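Immunogenic protein MPT63/MPB63 (Mycobacterium tuberculosis, PDB 1LMI) is a major secreted, immunogenic beta-sandwich protein of the tubercle bacillus whose biochemical role is not established. Local coordinates at residues V54-R58 with G59-P63. Numbering follows the deposited sequence.
Sequences VNAIR and GSVTP
Val54, Ala56, Val61 and Pro63 pack together where the chain folds back at the end of strand 46-56, an inner strand of the four-stranded antiparallel sheet of the beta-sandwich: the chain turns a corner at Ile57, and 59-63 runs back at 159° to 54-58 as a loop over the sheet it has just left. Just before the return, Ile57 and Arg58 together sit across from the single residue Val23, a classic beta bulge. Apart from the chain itself, the two arms meet through apolar side chains. Ala56 is the low point on the strand, and Val61 leans a branch onto it: CG2 of Val61 sits 3.6 Å from CB of Ala56 and 3.8 Å from its CA. The other branch, CG1, lies anti to the backbone N of Val61 (chi1 175°) and reaches CG2 of Val54 at 4.1 Å, the two valines lying alongside one another, pointing opposite ways. One residue pair farther on, Val54 pushes CG1 against the ring of Pro63, 3.9 Å from CB and 4.1 Å from CG, the two side chains meeting at about a right angle. Trp26 of strand 22-33 touches both Val54 and Pro63, while Leu24 lies against Val61, so the returning loop is seated on the neighbouring strand as well. At the bend, Gly59 gives its N-H to OE1 of Gln97; its carbonyl O rests 3.6 Å from the methyl CB of Ala56.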
loop_
_atom_site.group_PDB
_atom_site.type_symbol
_atom_site.label_atom_id
_atom_site.label_comp_id
_atom_site.label_asym_id
_atom_site.label_seq_id
_atom_site.Cartn_x
_atom_site.Cartn_y
_atom_site.Cartn_z
ATOM N N VAL A 54 -8.729 1.093 1.368
ATOM C CA VAL A 54 -9.127 1.707 0.098
ATOM C C VAL A 54 -10.606 2.081 0.166
ATOM O O VAL A 54 -11.426 1.349 0.763
ATOM C CB VAL A 54 -8.799 0.804 -1.089
ATOM C CG1 VAL A 54 -9.520 -0.535 -1.017
ATOM C CG2 VAL A 54 -9.147 1.580 -2.360
ATOM N N ASN A 55 -10.912 3.208 -0.403
ATOM C CA ASN A 55 -12.235 3.835 -0.365
ATOM C C ASN A 55 -12.711 4.057 -1.790
ATOM O O ASN A 55 -12.050 4.790 -2.513
ATOM C CB ASN A 55 -12.111 5.156 0.393
ATOM C CG ASN A 55 -13.436 5.838 0.605
ATOM O OD1 ASN A 55 -14.484 5.327 0.202
ATOM N ND2 ASN A 55 -13.373 7.005 1.253
ATOM N N ALA A 56 -13.802 3.407 -2.181
ATOM C CA ALA A 56 -14.304 3.563 -3.558
ATOM C C ALA A 56 -15.152 4.820 -3.633
ATOM O O ALA A 56 -16.353 4.835 -3.360
ATOM C CB ALA A 56 -15.020 2.293 -3.917
ATOM N N ILE A 57 -14.552 5.946 -3.964
ATOM C CA ILE A 57 -15.272 7.224 -3.893
ATOM C C ILE A 57 -16.147 7.391 -5.127
ATOM O O ILE A 57 -17.284 7.850 -5.003
ATOM C CB ILE A 57 -14.256 8.357 -3.728
ATOM C CG1 ILE A 57 -13.555 8.275 -2.358
ATOM C CG2 ILE A 57 -14.871 9.721 -3.970
ATOM C CD1 ILE A 57 -12.406 9.256 -2.166
ATOM N N ARG A 58 -15.605 7.021 -6.293
ATOM C CA ARG A 58 -16.376 7.085 -7.533
ATOM C C ARG A 58 -16.098 5.788 -8.302
ATOM O O ARG A 58 -14.913 5.526 -8.537
ATOM C CB ARG A 58 -16.037 8.298 -8.395
ATOM C CG ARG A 58 -16.825 8.316 -9.712
ATOM C CD ARG A 58 -16.380 9.488 -10.593
ATOM N NE ARG A 58 -17.274 9.671 -11.742
ATOM C CZ ARG A 58 -16.917 9.685 -13.017
ATOM N NH1 ARG A 58 -15.637 9.529 -13.345
ATOM N NH2 ARG A 58 -17.820 9.863 -13.990
ATOM N N GLY A 59 -17.156 5.058 -8.643
ATOM C CA GLY A 59 -17.043 3.799 -9.326
ATOM C C GLY A 59 -16.693 2.631 -8.420
ATOM O O GLY A 59 -16.377 2.819 -7.239
ATOM N N SER A 60 -16.754 1.437 -9.005
ATOM C CA SER A 60 -16.296 0.216 -8.388
ATOM C C SER A 60 -14.766 0.176 -8.499
ATOM O O SER A 60 -14.271 0.484 -9.574
ATOM C CB SER A 60 -16.882 -1.026 -9.065
ATOM O OG SER A 60 -16.597 -1.007 -10.458
ATOM N N VAL A 61 -14.095 -0.164 -7.409
ATOM C CA VAL A 61 -12.635 -0.178 -7.355
ATOM C C VAL A 61 -12.128 -1.559 -6.988
ATOM O O VAL A 61 -12.613 -2.194 -6.050
ATOM C CB VAL A 61 -12.181 0.860 -6.302
ATOM C CG1 VAL A 61 -10.681 0.837 -6.091
ATOM C CG2 VAL A 61 -12.687 2.241 -6.718
ATOM N N THR A 62 -11.132 -2.038 -7.725
ATOM C CA THR A 62 -10.366 -3.223 -7.448
ATOM C C THR A 62 -8.982 -2.773 -7.001
ATOM O O THR A 62 -8.199 -2.215 -7.777
ATOM C CB THR A 62 -10.276 -4.147 -8.669
ATOM O OG1 THR A 62 -11.609 -4.356 -9.170
ATOM C CG2 THR A 62 -9.717 -5.507 -8.289
ATOM N N PRO A 63 -8.632 -2.918 -5.730
ATOM C CA PRO A 63 -7.421 -2.252 -5.229
ATOM C C PRO A 63 -6.163 -2.895 -5.824
ATOM O O PRO A 63 -6.061 -4.115 -5.931
ATOM C CB PRO A 63 -7.508 -2.434 -3.723
ATOM C CG PRO A 63 -8.391 -3.616 -3.514
ATOM C CD PRO A 63 -9.356 -3.648 -4.666
#